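PDB 6MCA: ankyrin repeat domain protein from Legionella pneumophila subsp. pneumophila, which probably acts inside the host cell as a secreted bacterial effector, interacting with the LARP7 component of the 7SK snRNP complex. Local coordinates for residues A[156-161]-A[385-390]; A[160-165]-A[347-352]; A[393-398]-A[408-413]. All blocks are in the same frame, centred on the assembly; numbering follows the deposited sequence.

Contact 1 of 3, residues A[156-161]-A[385-390]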
loop_
_atom_site.group_PDB
_atom_site.type_symbol
_atom_site.label_atom_id
_atom_site.label_comp_id
_atom_site.label_asym_id
_atom_site.label_seq_id
_atom_site.Cartn_x
_atom_site.Cartn_y
_atom_site.Cartn_z
ATOM N N ALA A 156 -4.713 -10.092 -0.859
ATOM C CA ALA A 156 -3.554 -10.835 -0.380
ATOM C C ALA A 156 -2.566 -9.919 0.329
ATOM O O ALA A 156 -2.036 -10.274 1.390
ATOM C CB ALA A 156 -2.877 -11.560 -1.542
ATOM N N LYS A 157 -2.308 -8.734 -0.234
ATOM C CA LYS A 157 -1.408 -7.794 0.427
ATOM C C LYS A 157 -1.973 -7.342 1.767
ATOM O O LYS A 157 -1.250 -7.296 2.774
ATOM C CB LYS A 157 -1.150 -6.590 -0.480
ATOM C CG LYS A 157 -0.292 -6.894 -1.696
ATOM C CD LYS A 157 1.119 -7.289 -1.299
ATOM C CE LYS A 157 1.828 -6.156 -0.575
ATOM N NZ LYS A 157 3.122 -6.604 0.008
ATOM N N LEU A 158 -3.269 -7.016 1.803
ATOM C CA LEU A 158 -3.885 -6.560 3.044
ATOM C C LEU A 158 -3.852 -7.648 4.109
ATOM O O LEU A 158 -3.631 -7.362 5.290
ATOM C CB LEU A 158 -5.320 -6.105 2.778
ATOM C CG LEU A 158 -6.078 -5.505 3.963
ATOM C CD1 LEU A 158 -5.352 -4.280 4.496
ATOM C CD2 LEU A 158 -7.502 -5.157 3.563
ATOM N N ILE A 159 -4.059 -8.905 3.711
ATOM C CA ILE A 159 -4.020 -9.998 4.676
ATOM C C ILE A 159 -2.600 -10.222 5.174
ATOM O O ILE A 159 -2.374 -10.405 6.378
ATOM C CB ILE A 159 -4.618 -11.275 4.058
ATOM C CG1 ILE A 159 -6.140 -11.262 4.196
ATOM C CG2 ILE A 159 -4.025 -12.518 4.708
ATOM C CD1 ILE A 159 -6.810 -12.480 3.625
ATOM N N GLY A 160 -1.620 -10.207 4.267
ATOM C CA GLY A 160 -0.240 -10.374 4.687
ATOM C C GLY A 160 0.213 -9.295 5.651
ATOM O O GLY A 160 1.006 -9.552 6.558
ATOM N N HIS A 161 -0.295 -8.074 5.475
ATOM C CA HIS A 161 0.091 -6.993 6.378
ATOM C C HIS A 161 -0.666 -7.063 7.702
ATOM O O HIS A 161 -0.058 -6.982 8.775
ATOM C CB HIS A 161 -0.130 -5.641 5.700
ATOM C CG HIS A 161 0.891 -5.318 4.654
ATOM N ND1 HIS A 161 2.239 -5.543 4.836
ATOM C CD2 HIS A 161 0.761 -4.785 3.416
ATOM C CE1 HIS A 161 2.895 -5.164 3.755
ATOM N NE2 HIS A 161 2.023 -4.700 2.878
ATOM N N GLU A 385 -8.771 -4.804 14.239
ATOM C CA GLU A 385 -9.413 -6.114 14.329
ATOM C C GLU A 385 -10.555 -6.241 13.325
ATOM O O GLU A 385 -10.725 -7.297 12.692
ATOM C CB GLU A 385 -9.908 -6.360 15.754
ATOM C CG GLU A 385 -8.794 -6.586 16.770
ATOM C CD GLU A 385 -7.875 -7.735 16.394
ATOM O OE1 GLU A 385 -6.675 -7.487 16.156
ATOM O OE2 GLU A 385 -8.353 -8.888 16.338
ATOM N N TRP A 386 -11.343 -5.173 13.159
ATOM C CA TRP A 386 -12.411 -5.189 12.168
ATOM C C TRP A 386 -11.857 -5.415 10.768
ATOM O O TRP A 386 -12.448 -6.155 9.976
ATOM C CB TRP A 386 -13.201 -3.880 12.226
ATOM C CG TRP A 386 -14.271 -3.781 11.182
ATOM C CD1 TRP A 386 -15.586 -4.113 11.322
ATOM C CD2 TRP A 386 -14.115 -3.325 9.831
ATOM N NE1 TRP A 386 -16.260 -3.891 10.146
ATOM C CE2 TRP A 386 -15.379 -3.408 9.215
ATOM C CE3 TRP A 386 -13.029 -2.855 9.085
ATOM C CZ2 TRP A 386 -15.586 -3.038 7.887
ATOM C CZ3 TRP A 386 -13.238 -2.491 7.769
ATOM C CH2 TRP A 386 -14.506 -2.583 7.183
ATOM N N ASP A 387 -10.719 -4.793 10.445
ATOM C CA ASP A 387 -10.154 -4.955 9.109
ATOM C C ASP A 387 -9.606 -6.362 8.907
ATOM O O ASP A 387 -9.740 -6.935 7.816
ATOM C CB ASP A 387 -9.067 -3.909 8.868
ATOM C CG ASP A 387 -8.936 -3.535 7.404
ATOM O OD1 ASP A 387 -9.980 -3.376 6.735
ATOM O OD2 ASP A 387 -7.792 -3.400 6.920
ATOM N N LYS A 388 -8.978 -6.931 9.941
ATOM C CA LYS A 388 -8.575 -8.335 9.883
ATOM C C LYS A 388 -9.759 -9.222 9.517
ATOM O O LYS A 388 -9.703 -10.007 8.556
ATOM C CB LYS A 388 -7.992 -8.774 11.228
ATOM C CG LYS A 388 -6.621 -8.219 11.563
ATOM C CD LYS A 388 -6.137 -8.789 12.889
ATOM C CE LYS A 388 -4.790 -8.221 13.295
ATOM N NZ LYS A 388 -4.349 -8.750 14.616
ATOM N N ASP A 389 -10.848 -9.100 10.281
ATOM C CA ASP A 389 -12.011 -9.948 10.035
ATOM C C ASP A 389 -12.651 -9.656 8.681
ATOM O O ASP A 389 -13.161 -10.574 8.032
ATOM C CB ASP A 389 -13.025 -9.782 11.166
ATOM C CG ASP A 389 -12.535 -10.374 12.476
ATOM O OD1 ASP A 389 -11.873 -11.433 12.439
ATOM O OD2 ASP A 389 -12.806 -9.780 13.540
ATOM N N ARG A 390 -12.610 -8.401 8.227
ATOM C CA ARG A 390 -13.176 -8.054 6.927
ATOM C C ARG A 390 -12.406 -8.725 5.798
ATOM O O ARG A 390 -13.004 -9.271 4.862
ATOM C CB ARG A 390 -13.179 -6.534 6.747
ATOM C CG ARG A 390 -13.869 -6.045 5.477
ATOM C CD ARG A 390 -12.873 -5.765 4.353
ATOM N NE ARG A 390 -11.956 -4.675 4.674
ATOM C CZ ARG A 390 -11.189 -4.058 3.780
ATOM N NH1 ARG A 390 -11.226 -4.424 2.506
ATOM N NH2 ARG A 390 -10.383 -3.074 4.158
#

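Contact 2 of 3, residues A[160-165]-A[347-352]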
loop_
_atom_site.group_PDB
_atom_site.type_symbol
_atom_site.label_atom_id
_atom_site.label_comp_id
_atom_site.label_asym_id
_atom_site.label_seq_id
_atom_site.Cartn_x
_atom_site.Cartn_y
_atom_site.Cartn_z
ATOM N N GLY A 160 -1.620 -10.207 4.267
ATOM C CA GLY A 160 -0.240 -10.374 4.687
ATOM C C GLY A 160 0.213 -9.295 5.651
ATOM O O GLY A 160 1.006 -9.552 6.558
ATOM N N HIS A 161 -0.295 -8.074 5.475
ATOM C CA HIS A 161 0.091 -6.993 6.378
ATOM C C HIS A 161 -0.666 -7.063 7.702
ATOM O O HIS A 161 -0.058 -6.982 8.775
ATOM C CB HIS A 161 -0.130 -5.641 5.700
ATOM C CG HIS A 161 0.891 -5.318 4.654
ATOM N ND1 HIS A 161 2.239 -5.543 4.836
ATOM C CD2 HIS A 161 0.761 -4.785 3.416
ATOM C CE1 HIS A 161 2.895 -5.164 3.755
ATOM N NE2 HIS A 161 2.023 -4.700 2.878
ATOM N N ARG A 162 -1.993 -7.215 7.647
ATOM C CA ARG A 162 -2.799 -7.195 8.866
ATOM C C ARG A 162 -2.471 -8.373 9.773
ATOM O O ARG A 162 -2.409 -8.223 11.000
ATOM C CB ARG A 162 -4.286 -7.200 8.514
ATOM C CG ARG A 162 -4.787 -5.919 7.876
ATOM C CD ARG A 162 -4.871 -4.785 8.881
ATOM N NE ARG A 162 -5.554 -3.626 8.315
ATOM C CZ ARG A 162 -5.346 -2.373 8.704
ATOM N NH1 ARG A 162 -4.470 -2.109 9.664
ATOM N NH2 ARG A 162 -6.013 -1.382 8.126
ATOM N N PHE A 163 -2.269 -9.553 9.194
ATOM C CA PHE A 163 -1.960 -10.750 9.964
ATOM C C PHE A 163 -0.464 -10.977 10.134
ATOM O O PHE A 163 -0.071 -11.990 10.723
ATOM C CB PHE A 163 -2.605 -11.977 9.309
ATOM C CG PHE A 163 -4.100 -12.022 9.451
ATOM C CD1 PHE A 163 -4.685 -12.491 10.616
ATOM C CD2 PHE A 163 -4.922 -11.586 8.425
ATOM C CE1 PHE A 163 -6.062 -12.530 10.753
ATOM C CE2 PHE A 163 -6.300 -11.621 8.555
ATOM C CZ PHE A 163 -6.869 -12.095 9.721
ATOM N N GLU A 164 0.371 -10.062 9.632
ATOM C CA GLU A 164 1.825 -10.123 9.804
ATOM C C GLU A 164 2.398 -11.444 9.295
ATOM O O GLU A 164 3.234 -12.072 9.945
ATOM C CB GLU A 164 2.217 -9.888 11.264
ATOM C CG GLU A 164 1.853 -8.509 11.788
ATOM C CD GLU A 164 2.318 -8.285 13.213
ATOM O OE1 GLU A 164 1.644 -7.534 13.950
ATOM O OE2 GLU A 164 3.358 -8.861 13.597
ATOM N N LEU A 165 1.947 -11.867 8.117
ATOM C CA LEU A 165 2.410 -13.117 7.538
ATOM C C LEU A 165 3.810 -12.959 6.959
ATOM O O LEU A 165 4.182 -11.898 6.450
ATOM C CB LEU A 165 1.447 -13.594 6.450
ATOM C CG LEU A 165 -0.012 -13.774 6.874
ATOM C CD1 LEU A 165 -0.855 -14.260 5.705
ATOM C CD2 LEU A 165 -0.109 -14.735 8.048
ATOM N N CYS A 347 8.766 -2.088 9.927
ATOM C CA CYS A 347 7.790 -1.331 10.699
ATOM C C CYS A 347 7.038 -0.296 9.872
ATOM O O CYS A 347 6.219 0.440 10.434
ATOM C CB CYS A 347 8.481 -0.632 11.872
ATOM S SG CYS A 347 9.736 0.567 11.360
ATOM N N SER A 348 7.297 -0.218 8.564
ATOM C CA SER A 348 6.680 0.819 7.739
ATOM C C SER A 348 5.159 0.718 7.771
ATOM O O SER A 348 4.460 1.726 7.947
ATOM C CB SER A 348 7.199 0.716 6.306
ATOM O OG SER A 348 8.615 0.747 6.270
ATOM N N TRP A 349 4.630 -0.496 7.602
ATOM C CA TRP A 349 3.184 -0.688 7.638
ATOM C C TRP A 349 2.604 -0.232 8.970
ATOM O O TRP A 349 1.618 0.512 9.006
ATOM C CB TRP A 349 2.840 -2.154 7.377
ATOM C CG TRP A 349 1.389 -2.466 7.589
ATOM C CD1 TRP A 349 0.808 -2.934 8.734
ATOM C CD2 TRP A 349 0.331 -2.325 6.632
ATOM N NE1 TRP A 349 -0.543 -3.095 8.547
ATOM C CE2 TRP A 349 -0.861 -2.728 7.265
ATOM C CE3 TRP A 349 0.279 -1.900 5.301
ATOM C CZ2 TRP A 349 -2.092 -2.719 6.613
ATOM C CZ3 TRP A 349 -0.946 -1.891 4.655
ATOM C CH2 TRP A 349 -2.114 -2.298 5.312
ATOM N N ALA A 350 3.209 -0.669 10.078
ATOM C CA ALA A 350 2.722 -0.275 11.395
ATOM C C ALA A 350 2.834 1.231 11.598
ATOM O O ALA A 350 1.962 1.849 12.222
ATOM C CB ALA A 350 3.489 -1.023 12.484
ATOM N N ASN A 351 3.901 1.839 11.073
ATOM C CA ASN A 351 4.054 3.286 11.181
ATOM C C ASN A 351 2.927 4.012 10.461
ATOM O O ASN A 351 2.400 5.011 10.966
ATOM C CB ASN A 351 5.412 3.718 10.625
ATOM C CG ASN A 351 6.558 3.387 11.561
ATOM O OD1 ASN A 351 6.349 3.081 12.734
ATOM N ND2 ASN A 351 7.780 3.449 11.044
ATOM N N VAL A 352 2.539 3.524 9.281
ATOM C CA VAL A 352 1.434 4.154 8.563
ATOM C C VAL A 352 0.115 3.918 9.293
ATOM O O VAL A 352 -0.729 4.818 9.378
ATOM C CB VAL A 352 1.378 3.655 7.108
ATOM C CG1 VAL A 352 0.221 4.312 6.371
ATOM C CG2 VAL A 352 2.691 3.944 6.399
HETATM O O HOH W 1 -2.122 -3.726 10.911
#

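Contact 3 of 3, residues A[393-398]-A[408-413]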
loop_
_atom_site.group_PDB
_atom_site.type_symbol
_atom_site.label_atom_id
_atom_site.label_comp_id
_atom_site.label_asym_id
_atom_site.label_seq_id
_atom_site.Cartn_x
_atom_site.Cartn_y
_atom_site.Cartn_z
ATOM N N ASP A 393 -13.192 -12.422 5.809
ATOM C CA ASP A 393 -14.519 -12.671 5.253
ATOM C C ASP A 393 -14.523 -12.511 3.738
ATOM O O ASP A 393 -15.209 -13.259 3.035
ATOM C CB ASP A 393 -15.540 -11.730 5.891
ATOM C CG ASP A 393 -15.782 -12.038 7.355
ATOM O OD1 ASP A 393 -15.350 -13.114 7.818
ATOM O OD2 ASP A 393 -16.403 -11.200 8.043
ATOM N N GLU A 394 -13.778 -11.530 3.221
ATOM C CA GLU A 394 -13.653 -11.378 1.774
ATOM C C GLU A 394 -13.080 -12.639 1.145
ATOM O O GLU A 394 -13.590 -13.132 0.131
ATOM C CB GLU A 394 -12.773 -10.172 1.443
ATOM C CG GLU A 394 -13.513 -8.852 1.353
ATOM C CD GLU A 394 -12.597 -7.699 0.990
ATOM O OE1 GLU A 394 -11.362 -7.890 1.004
ATOM O OE2 GLU A 394 -13.111 -6.601 0.690
ATOM N N CYS A 395 -12.010 -13.175 1.737
ATOM C CA CYS A 395 -11.418 -14.406 1.214
ATOM C C CYS A 395 -12.417 -15.558 1.244
ATOM O O CYS A 395 -12.571 -16.293 0.258
ATOM C CB CYS A 395 -10.163 -14.765 2.008
ATOM S SG CYS A 395 -8.628 -14.266 1.214
ATOM N N ILE A 396 -13.104 -15.729 2.377
ATOM C CA ILE A 396 -14.041 -16.842 2.517
ATOM C C ILE A 396 -15.173 -16.724 1.503
ATOM O O ILE A 396 -15.585 -17.718 0.892
ATOM C CB ILE A 396 -14.574 -16.912 3.959
ATOM C CG1 ILE A 396 -13.459 -17.348 4.909
ATOM C CG2 ILE A 396 -15.758 -17.864 4.054
ATOM C CD1 ILE A 396 -13.840 -17.255 6.362
ATOM N N GLN A 397 -15.683 -15.509 1.296
ATOM C CA GLN A 397 -16.770 -15.317 0.342
ATOM C C GLN A 397 -16.302 -15.562 -1.087
ATOM O O GLN A 397 -17.018 -16.184 -1.880
ATOM C CB GLN A 397 -17.350 -13.910 0.481
ATOM C CG GLN A 397 -18.356 -13.543 -0.597
ATOM C CD GLN A 397 -18.960 -12.169 -0.387
ATOM O OE1 GLN A 397 -19.674 -11.934 0.590
ATOM N NE2 GLN A 397 -18.677 -11.251 -1.304
ATOM N N ARG A 398 -15.105 -15.084 -1.435
ATOM C CA ARG A 398 -14.614 -15.267 -2.794
ATOM C C ARG A 398 -14.238 -16.711 -3.090
ATOM O O ARG A 398 -14.199 -17.092 -4.265
ATOM C CB ARG A 398 -13.411 -14.357 -3.049
ATOM C CG ARG A 398 -13.761 -12.884 -3.118
ATOM C CD ARG A 398 -12.515 -12.022 -3.167
ATOM N NE ARG A 398 -12.842 -10.603 -3.069
ATOM C CZ ARG A 398 -11.944 -9.641 -2.889
ATOM N NH1 ARG A 398 -10.657 -9.944 -2.791
ATOM N NH2 ARG A 398 -12.333 -8.375 -2.808
ATOM N N ALA A 408 -7.315 -22.411 -5.204
ATOM C CA ALA A 408 -6.060 -22.875 -4.617
ATOM C C ALA A 408 -5.301 -21.728 -3.964
ATOM O O ALA A 408 -4.752 -21.878 -2.864
ATOM C CB ALA A 408 -5.198 -23.548 -5.685
ATOM N N SER A 409 -5.265 -20.568 -4.624
ATOM C CA SER A 409 -4.586 -19.408 -4.051
ATOM C C SER A 409 -5.243 -18.976 -2.742
ATOM O O SER A 409 -4.558 -18.714 -1.743
ATOM C CB SER A 409 -4.582 -18.257 -5.058
ATOM O OG SER A 409 -4.096 -17.066 -4.466
ATOM N N ILE A 410 -6.574 -18.898 -2.730
ATOM C CA ILE A 410 -7.290 -18.480 -1.530
ATOM C C ILE A 410 -7.097 -19.494 -0.409
ATOM O O ILE A 410 -6.952 -19.122 0.761
ATOM C CB ILE A 410 -8.779 -18.256 -1.853
ATOM C CG1 ILE A 410 -8.941 -17.053 -2.787
ATOM C CG2 ILE A 410 -9.586 -18.050 -0.580
ATOM C CD1 ILE A 410 -10.345 -16.873 -3.323
ATOM N N ALA A 411 -7.082 -20.787 -0.744
ATOM C CA ALA A 411 -6.843 -21.806 0.272
ATOM C C ALA A 411 -5.440 -21.686 0.851
ATOM O O ALA A 411 -5.247 -21.858 2.060
ATOM C CB ALA A 411 -7.067 -23.198 -0.318
ATOM N N ALA A 412 -4.450 -21.388 0.006
ATOM C CA ALA A 412 -3.096 -21.170 0.508
ATOM C C ALA A 412 -3.044 -19.971 1.449
ATOM O O ALA A 412 -2.392 -20.022 2.498
ATOM C CB ALA A 412 -2.127 -20.982 -0.657
ATOM N N ILE A 413 -3.734 -18.886 1.091
ATOM C CA ILE A 413 -3.756 -17.703 1.953
ATOM C C ILE A 413 -4.411 -18.026 3.292
ATOM O O ILE A 413 -3.915 -17.631 4.359
ATOM C CB ILE A 413 -4.465 -16.535 1.242
ATOM C CG1 ILE A 413 -3.714 -16.153 -0.035
ATOM C CG2 ILE A 413 -4.580 -15.334 2.169
ATOM C CD1 ILE A 413 -4.459 -15.165 -0.906
#

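Contact 1 of 3, residues A[156-161]-A[385-390]
The carboxylate of Asp387 lies against Leu158 and is gripped by Arg390 of its own helix. Arg390 NH2 reaches Asp387 OD1 at 2.6 Å, and Arg390 NE adds a weak bond of 3.1 Å to the same OD1. The first bond uses the syn lone pair of OD1. The acceptor lies 21° out of the guanidinium plane, so the bond is tilted. Leu158 is the partner from the other helix. Its CG stands anti to the backbone N (chi1 -176°), and both methyls reach the ion pair. Leu158 CD1 lies 3.6 Å from Asp387 OD2. Leu158 CD2 sits over one face of the guanidinium, 3.6 Å from Arg390 NH2. The leucine crosses both partners at about a right angle. The contact joins helix 147-162 to helix 373-399, and Ser198 of helix 188-202 also touches Asp387. Asp387 OD2 has its own partner in a salt bridge to Arg162 NE. The two carboxylate oxygens therefore serve different arginines. With the two cationic groups close by, the buried aspartate is probably kept ionised. No hydrogen bond crosses between the segments. Leu158 shields one flank of the ion pair, which should strengthen its electrostatic attraction.

Contact 2 of 3, residues A[160-165]-A[347-352]
His161 and Trp349 are the nearest backbone positions, with their CA atoms 7.1 Å apart, where the last turn of helix 147-162 meets the first turn of helix 348-353. Helix 147-162 then ends in a Schellman motif. Glu164 has positive phi, Leu165 N bonds to Gly160 O, and a weak bond runs from Glu164 N to His161 O. The side chain of His161 lies over one face of the indole. Its CB sits above the centre and makes a CH-pi contact, with His161 CB 3.4 Å from Trp349 CE2. The imidazole continues across the same face as an offset stack. The centroids of the His161 ring and the Trp349 six-membered ring are 4.4 Å apart, with planes at 15°. Trp349 CG is anti to its backbone N (chi1 172°), which carries the indole toward the histidine. Arg162 NE lies in plane at the indole edge, while Trp349 CZ2 sits over one face of the guanidinium, offset toward its rim, 3.9 Å from Arg162 CZ. The guanidinium and indole planes are 76° apart. One water accepts from Arg162 NH1 at 3.1 Å and from Trp349 NE1 at 2.9 Å. Arg162 NE forms a salt bridge with Asp387, and Trp383 adds a cation-pi contact. Cys347 directly precedes the tryptophan helix, a placement reminiscent of cysteine proteases and consistent with the protease-like character of the protein. The stack probably helps to hold the tilt of the indole, while the shared water satisfies its buried N-H and ties it to the arginine.

Contact 3 of 3, residues A[393-398]-A[408-413]
Ile410 and Cys395 face each other across two neighbouring helices and bury similar amounts of surface. Their CA atoms are 6.4 Å apart, the nearest CA pair between the segments. The CG2 branch of Ile410 does the touching here. It lies 3.6 Å from Cys395 O and 4.2 Å from Cys395 CB, so it rests on both the backbone and the root of the side chain. The other branch of Ile410 reaches Arg398, one turn further along the facing helix. Ile410 CG1 stands anti to the carbonyl carbon (chi1 -67°), and CD1 ends 3.9 Å from Arg398 C and 4.0 Å from Arg398 CB. The segments belong to helices 373-399 and 404-421, which form a helical hairpin with a short connection. The axes of segments 393-398 and 408-413 approach to 10.0 Å, roughly antiparallel at 146°. One turn along from Ile410, Ile413 brings its CG2 to 4.3 Å from Cys395 SG. The sulfur thus meets an apolar methyl. Ile159 of helix 147-162 also touches Cys395. Arg398 gives only its CB and backbone to the hairpin. Its extended chain then leads away from Ile410, and its NH1 makes a weak hydrogen bond to Leu151 O of helix 147-162.

In the fold
Following the chain, helix 147-162 supplies the first segment of contacts 1 and 2, which share Gly160 and His161. Contact 2 closes first, when helix 348-353 returns after 181 residues that include the five-stranded sheet. Contact 1 closes later, on helix 373-399, so the loop of contact 2 lies within that of contact 1. Arg162 and Asp387 link the two directly. Contact 3 comes afterwards in series and closes a loop of nine residues between its segments, as helix 373-399 turns back into helix 404-421. It shares helix 373-399 with contact 1, and Ala156 and Ile159 pack on Ile413. Helix 147-162 thus joins helix 348-353, probably in the protease-like part, to the C-terminal helices.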